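Local coordinates for protein putative esterase PA1618 (Pseudomonas aeruginosa, PDB 4QD8) that probably hydrolyses acyl-CoA thioesters as a hotdog-fold thioesterase of the PaaI family, and binds the substrate analogue phenacyl-CoA, at residues L92-V103 with I118-C129. Residues are numbered along the deposited sequence; the frame is centred on the assembly and turned at random.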
ATOM      1  N   LEU A  92      -4.112   0.799  13.361  1.00 14.63           N
ATOM      2  CA  LEU A  92      -5.463   1.136  13.797  1.00 15.22           C
ATOM      3  C   LEU A  92      -5.534   1.649  15.235  1.00 17.73           C
ATOM      4  O   LEU A  92      -6.220   2.634  15.517  1.00 19.53           O
ATOM      5  CB  LEU A  92      -6.362  -0.089  13.689  1.00 15.15           C
ATOM      6  CG  LEU A  92      -6.344  -0.787  12.331  1.00 15.99           C
ATOM      7  CD1 LEU A  92      -7.174  -2.052  12.403  1.00 16.54           C
ATOM      8  CD2 LEU A  92      -6.864   0.160  11.239  1.00 18.63           C
ATOM      9  N   ARG A  93      -4.863   0.947  16.142  1.00 17.06           N
ATOM     10  CA  ARG A  93      -4.868   1.284  17.568  1.00 17.09           C
ATOM     11  C   ARG A  93      -3.483   1.090  18.141  1.00 18.42           C
ATOM     12  O   ARG A  93      -2.789   0.130  17.801  1.00 19.14           O
ATOM     13  CB  ARG A  93      -5.834   0.374  18.334  1.00 18.49           C
ATOM     14  CG  ARG A  93      -7.309   0.702  18.116  1.00 19.82           C
ATOM     15  CD  ARG A  93      -8.202  -0.182  18.960  1.00 23.18           C
ATOM     16  NE  ARG A  93      -9.610   0.196  18.845  1.00 23.02           N
ATOM     17  CZ  ARG A  93     -10.406  -0.210  17.861  1.00 23.03           C
ATOM     18  NH1 ARG A  93      -9.930  -1.000  16.907  1.00 22.72           N
ATOM     19  NH2 ARG A  93     -11.679   0.177  17.828  1.00 25.22           N
ATOM     20  N   GLY A  94      -3.082   1.973  19.049  1.00 18.10           N
ATOM     21  CA  GLY A  94      -1.815   1.789  19.730  1.00 18.94           C
ATOM     22  C   GLY A  94      -1.873   0.726  20.814  1.00 17.78           C
ATOM     23  O   GLY A  94      -2.932   0.467  21.403  1.00 25.20           O
ATOM     24  N   LEU A  95      -0.743   0.083  21.072  1.00 17.71           N
ATOM     25  CA  LEU A  95      -0.639  -0.891  22.162  1.00 18.33           C
ATOM     26  C   LEU A  95       0.575  -0.546  23.009  1.00 18.80           C
ATOM     27  O   LEU A  95       1.592  -0.106  22.475  1.00 19.16           O
ATOM     28  CB  LEU A  95      -0.489  -2.318  21.631  1.00 17.97           C
ATOM     29  CG  LEU A  95      -1.654  -2.856  20.805  1.00 17.09           C
ATOM     30  CD1 LEU A  95      -1.268  -4.185  20.172  1.00 17.53           C
ATOM     31  CD2 LEU A  95      -2.861  -3.006  21.692  1.00 20.40           C
ATOM     32  N   ARG A  96       0.474  -0.750  24.323  1.00 21.92           N
ATOM     33  CA  ARG A  96       1.581  -0.426  25.233  1.00 23.77           C
ATOM     34  C   ARG A  96       2.157  -1.644  25.960  1.00 19.20           C
ATOM     35  O   ARG A  96       3.330  -1.663  26.310  1.00 24.21           O
ATOM     36  CB  ARG A  96       1.158   0.633  26.261  1.00 25.04           C
ATOM     37  CG  ARG A  96       1.007   2.029  25.691  1.00 27.20           C
ATOM     38  CD  ARG A  96       0.974   3.099  26.790  1.00 32.82           C
ATOM     39  NE  ARG A  96       0.849   4.451  26.239  1.00 37.76           N
ATOM     40  CZ  ARG A  96       1.879   5.231  25.923  1.00 35.84           C
ATOM     41  NH1 ARG A  96       3.123   4.800  26.102  1.00 35.64           N
ATOM     42  NH2 ARG A  96       1.670   6.445  25.426  1.00 37.63           N
ATOM     43  N   SER A  97       1.341  -2.662  26.188  1.00 21.17           N
ATOM     44  CA  SER A  97       1.800  -3.828  26.932  1.00 22.16           C
ATOM     45  C   SER A  97       1.013  -5.059  26.531  1.00 22.48           C
ATOM     46  O   SER A  97       0.146  -4.997  25.651  1.00 21.88           O
ATOM     47  CB  SER A  97       1.657  -3.587  28.436  1.00 24.43           C
ATOM     48  OG  SER A  97       0.311  -3.287  28.748  1.00 29.23           O
ATOM     49  N   GLY A  98       1.315  -6.181  27.179  1.00 23.85           N
ATOM     50  CA  GLY A  98       0.713  -7.453  26.827  1.00 23.44           C
ATOM     51  C   GLY A  98       1.341  -8.018  25.569  1.00 21.09           C
ATOM     52  O   GLY A  98       2.542  -7.870  25.351  1.00 19.81           O
ATOM     53  N   ARG A  99       0.525  -8.676  24.750  1.00 21.59           N
ATOM     54  CA  ARG A  99       1.004  -9.246  23.490  1.00 21.73           C
ATOM     55  C   ARG A  99       0.111  -8.814  22.338  1.00 20.98           C
ATOM     56  O   ARG A  99      -1.061  -8.470  22.527  1.00 21.68           O
ATOM     57  CB  ARG A  99       1.037 -10.778  23.554  1.00 19.70           C
ATOM     58  CG  ARG A  99       1.929 -11.358  24.655  1.00 23.09           C
ATOM     59  CD  ARG A  99       1.906 -12.874  24.634  1.00 24.65           C
ATOM     60  NE  ARG A  99       2.570 -13.435  23.459  1.00 23.50           N
ATOM     61  CZ  ARG A  99       3.888 -13.493  23.300  1.00 29.04           C
ATOM     62  NH1 ARG A  99       4.697 -13.013  24.238  1.00 29.81           N
ATOM     63  NH2 ARG A  99       4.409 -14.028  22.199  1.00 27.78           N
ATOM     64  N   VAL A 100       0.678  -8.833  21.137  1.00 18.25           N
ATOM     65  CA  VAL A 100      -0.106  -8.584  19.939  1.00 18.10           C
ATOM     66  C   VAL A 100      -0.189  -9.896  19.159  1.00 15.17           C
ATOM     67  O   VAL A 100       0.815 -10.598  18.996  1.00 16.62           O
ATOM     68  CB  VAL A 100       0.480  -7.429  19.092  1.00 17.25           C
ATOM     69  CG1 VAL A 100       1.934  -7.683  18.726  1.00 15.92           C
ATOM     70  CG2 VAL A 100      -0.378  -7.178  17.851  1.00 17.56           C
ATOM     71  N   THR A 101      -1.397 -10.241  18.717  1.00 15.16           N
ATOM     72  CA  THR A 101      -1.651 -11.526  18.059  1.00 16.58           C
ATOM     73  C   THR A 101      -2.035 -11.306  16.598  1.00 16.87           C
ATOM     74  O   THR A 101      -2.917 -10.498  16.308  1.00 18.10           O
ATOM     75  CB  THR A 101      -2.788 -12.270  18.779  1.00 18.77           C
ATOM     76  OG1 THR A 101      -2.397 -12.532  20.133  1.00 21.55           O
ATOM     77  CG2 THR A 101      -3.094 -13.598  18.094  1.00 20.55           C
ATOM     78  N   ALA A 102      -1.369 -12.018  15.688  1.00 17.94           N
ATOM     79  CA  ALA A 102      -1.628 -11.870  14.259  1.00 16.57           C
ATOM     80  C   ALA A 102      -2.224 -13.161  13.720  1.00 16.86           C
ATOM     81  O   ALA A 102      -1.776 -14.247  14.076  1.00 16.79           O
ATOM     82  CB  ALA A 102      -0.335 -11.545  13.519  1.00 17.45           C
ATOM     83  N   VAL A 103      -3.236 -13.041  12.865  1.00 15.41           N
ATOM     84  CA  VAL A 103      -3.827 -14.216  12.210  1.00 16.14           C
ATOM     85  C   VAL A 103      -3.727 -14.027  10.703  1.00 15.30           C
ATOM     86  O   VAL A 103      -4.159 -13.003  10.181  1.00 16.05           O
ATOM     87  CB  VAL A 103      -5.301 -14.396  12.608  1.00 18.99           C
ATOM     88  CG1 VAL A 103      -5.884 -15.676  12.000  1.00 20.95           C
ATOM     89  CG2 VAL A 103      -5.438 -14.449  14.122  1.00 22.79           C
ATOM     90  N   ILE A 118      -3.559 -10.266   6.894  1.00 15.87           N
ATOM     91  CA  ILE A 118      -3.065 -10.491   8.252  1.00 13.44           C
ATOM     92  C   ILE A 118      -3.712  -9.503   9.217  1.00 14.86           C
ATOM     93  O   ILE A 118      -3.613  -8.288   9.030  1.00 17.38           O
ATOM     94  CB  ILE A 118      -1.527 -10.433   8.310  1.00 13.98           C
ATOM     95  CG1 ILE A 118      -0.961 -11.510   7.379  1.00 16.00           C
ATOM     96  CG2 ILE A 118      -1.026 -10.702   9.735  1.00 17.65           C
ATOM     97  CD1 ILE A 118       0.353 -11.156   6.762  1.00 19.85           C
ATOM     98  N   ARG A 119      -4.413 -10.037  10.218  1.00 14.09           N
ATOM     99  CA  ARG A 119      -5.144  -9.200  11.181  1.00 16.16           C
ATOM    100  C   ARG A 119      -4.489  -9.278  12.561  1.00 16.49           C
ATOM    101  O   ARG A 119      -4.274 -10.372  13.085  1.00 16.59           O
ATOM    102  CB  ARG A 119      -6.608  -9.655  11.318  1.00 17.87           C
ATOM    103  CG  ARG A 119      -7.408  -9.803  10.024  1.00 22.02           C
ATOM    104  CD  ARG A 119      -7.509  -8.508   9.262  1.00 22.48           C
ATOM    105  NE  ARG A 119      -8.298  -8.685   8.042  1.00 25.89           N
ATOM    106  CZ  ARG A 119      -9.610  -8.482   7.955  1.00 29.48           C
ATOM    107  NH1 ARG A 119     -10.296  -8.070   9.016  1.00 32.15           N
ATOM    108  NH2 ARG A 119     -10.230  -8.675   6.799  1.00 28.98           N
ATOM    109  N   LEU A 120      -4.213  -8.119  13.162  1.00 14.91           N
ATOM    110  CA  LEU A 120      -3.548  -8.063  14.463  1.00 12.78           C
ATOM    111  C   LEU A 120      -4.464  -7.433  15.497  1.00 15.21           C
ATOM    112  O   LEU A 120      -5.254  -6.528  15.184  1.00 16.85           O
ATOM    113  CB  LEU A 120      -2.245  -7.254  14.393  1.00 13.97           C
ATOM    114  CG  LEU A 120      -1.016  -7.935  13.787  1.00 19.30           C
ATOM    115  CD1 LEU A 120      -1.203  -8.136  12.296  1.00 20.93           C
ATOM    116  CD2 LEU A 120       0.227  -7.119  14.050  1.00 20.03           C
ATOM    117  N   SER A 121      -4.333  -7.907  16.728  1.00 16.15           N
ATOM    118  CA  SER A 121      -5.090  -7.341  17.842  1.00 18.10           C
ATOM    119  C   SER A 121      -4.315  -7.497  19.146  1.00 18.71           C
ATOM    120  O   SER A 121      -3.514  -8.430  19.317  1.00 18.36           O
ATOM    121  CB  SER A 121      -6.470  -8.001  17.946  1.00 20.72           C
ATOM    122  OG  SER A 121      -6.343  -9.387  18.186  1.00 23.04           O
ATOM    123  N   GLY A 122      -4.534  -6.558  20.058  1.00 19.02           N
ATOM    124  CA  GLY A 122      -3.935  -6.655  21.371  1.00 17.77           C
ATOM    125  C   GLY A 122      -4.758  -7.573  22.247  1.00 23.39           C
ATOM    126  O   GLY A 122      -5.708  -8.219  21.784  1.00 20.98           O
ATOM    127  N   ASP A 123      -4.402  -7.632  23.521  1.00 22.28           N
ATOM    128  CA  ASP A 123      -5.045  -8.599  24.398  1.00 24.12           C
ATOM    129  C   ASP A 123      -6.509  -8.264  24.661  1.00 21.72           C
ATOM    130  O   ASP A 123      -7.277  -9.139  25.044  1.00 28.10           O
ATOM    131  CB  ASP A 123      -4.247  -8.761  25.690  1.00 27.75           C
ATOM    132  CG  ASP A 123      -2.909  -9.439  25.455  1.00 29.54           C
ATOM    133  OD1 ASP A 123      -2.833 -10.320  24.568  1.00 33.92           O
ATOM    134  OD2 ASP A 123      -1.940  -9.092  26.152  1.00 31.34           O
ATOM    135  N   ASP A 124      -6.898  -7.015  24.423  1.00 23.62           N
ATOM    136  CA  ASP A 124      -8.307  -6.636  24.537  1.00 23.96           C
ATOM    137  C   ASP A 124      -9.163  -7.117  23.358  1.00 23.78           C
ATOM    138  O   ASP A 124     -10.387  -7.000  23.377  1.00 27.16           O
ATOM    139  CB  ASP A 124      -8.483  -5.127  24.790  1.00 26.20           C
ATOM    140  CG  ASP A 124      -7.943  -4.254  23.662  1.00 26.62           C
ATOM    141  OD1 ASP A 124      -7.661  -4.769  22.561  1.00 24.65           O
ATOM    142  OD2 ASP A 124      -7.821  -3.030  23.869  1.00 27.66           O
ATOM    143  N   GLY A 125      -8.518  -7.670  22.334  1.00 21.08           N
ATOM    144  CA  GLY A 125      -9.226  -8.221  21.196  1.00 23.77           C
ATOM    145  C   GLY A 125      -9.640  -7.215  20.138  1.00 22.60           C
ATOM    146  O   GLY A 125     -10.171  -7.602  19.098  1.00 25.50           O
ATOM    147  N   LYS A 126      -9.408  -5.929  20.387  1.00 21.18           N
ATOM    148  CA  LYS A 126      -9.754  -4.901  19.410  1.00 19.34           C
ATOM    149  C   LYS A 126      -8.690  -4.852  18.310  1.00 19.24           C
ATOM    150  O   LYS A 126      -7.495  -4.952  18.602  1.00 20.50           O
ATOM    151  CB  LYS A 126      -9.849  -3.542  20.091  1.00 22.32           C
ATOM    152  CG  LYS A 126     -10.830  -3.526  21.259  1.00 22.36           C
ATOM    153  CD  LYS A 126     -11.351  -2.130  21.548  1.00 27.81           C
ATOM    154  CE  LYS A 126     -10.303  -1.244  22.194  1.00 30.45           C
ATOM    155  NZ  LYS A 126     -10.950  -0.031  22.794  1.00 30.99           N
ATOM    156  N   PRO A 127      -9.119  -4.718  17.044  1.00 19.92           N
ATOM    157  CA  PRO A 127      -8.166  -4.617  15.926  1.00 19.19           C
ATOM    158  C   PRO A 127      -7.132  -3.513  16.151  1.00 18.34           C
ATOM    159  O   PRO A 127      -7.505  -2.356  16.423  1.00 18.36           O
ATOM    160  CB  PRO A 127      -9.062  -4.252  14.742  1.00 21.55           C
ATOM    161  CG  PRO A 127     -10.378  -4.913  15.059  1.00 20.28           C
ATOM    162  CD  PRO A 127     -10.516  -4.779  16.577  1.00 21.75           C
ATOM    163  N   SER A 128      -5.851  -3.863  16.024  1.00 15.56           N
ATOM    164  CA  SER A 128      -4.771  -2.909  16.246  1.00 16.69           C
ATOM    165  C   SER A 128      -4.007  -2.598  14.962  1.00 14.41           C
ATOM    166  O   SER A 128      -3.398  -1.546  14.834  1.00 16.05           O
ATOM    167  CB  SER A 128      -3.796  -3.416  17.312  1.00 17.03           C
ATOM    168  OG  SER A 128      -3.188  -4.646  16.928  1.00 15.31           O
ATOM    169  N   CYS A 129      -4.017  -3.542  14.023  1.00 15.43           N
ATOM    170  CA  CYS A 129      -3.320  -3.340  12.753  1.00 12.91           C
ATOM    171  C   CYS A 129      -3.906  -4.320  11.739  1.00 13.93           C
ATOM    172  O   CYS A 129      -4.310  -5.429  12.097  1.00 15.76           O
ATOM    173  CB  CYS A 129      -1.809  -3.573  12.944  1.00 17.17           C
ATOM    174  SG  CYS A 129      -0.784  -3.481  11.458  1.00 16.58           S
TER
HETATM  175  O   HOH W   1      -1.857  -6.100  24.061  1.00 24.17           O
HETATM  176  O   HOH W   2      -3.063 -10.532  21.835  1.00 23.76           O
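T101 and V103 pair with S121 and R119 through four backbone hydrogen bonds, two to each pair, the straightest running from T101 N to S121 O (2.8 Å, 172° at the hydrogen). Between them lies the non-hydrogen-bonded pair A102 and L120, where the strands draw close enough for L120 CA to donate a CH···O contact to T101 O at 3.1 Å. At the other end of the contact S128 O is gripped twice, by L92 N and R93 N from one face of its plane.

The apolar contacts gather mainly on the A102 face. A102 CB rests against L120 CG and, farther along, I118 CG2, while V100 CG2, set anti to its own nitrogen, meets L120 CD2 at 3.8 Å. Helix 56-72 covers this side through L62, L66 and A63. In the loop before strand 99-103, L95 sets CD1 and CD2 on G122 CA, both 3.8 Å away, and CD1 also touches S128 OG. L92 CD1 packs on P127 CB (3.7 Å).

Two polar side chains, D123 and R93, bond to the backbone of the facing segment. D123 lies in the type I turn 122-125 between strands 113-121 and 127-139; its OD2, approached from above the carboxylate plane, accepts from R99 N (2.9 Å), and a water bridges D123 N to the carbonyls of S97 and R99. The R93 chain, extended from CG to NE, carries NH1 to P127 O at 2.8 Å, in the guanidinium plane and on a carbonyl lone pair, while K126 CB sits over the rim of one guanidinium face.

Further along the returning strand, L120 is paired with two residues, S128 and C129, in a classic beta bulge. Strand 113-121 lies between 99-106 and 127-139 in the antiparallel sheet that curls round helix 56-72, the arrangement that defines the hotdog fold.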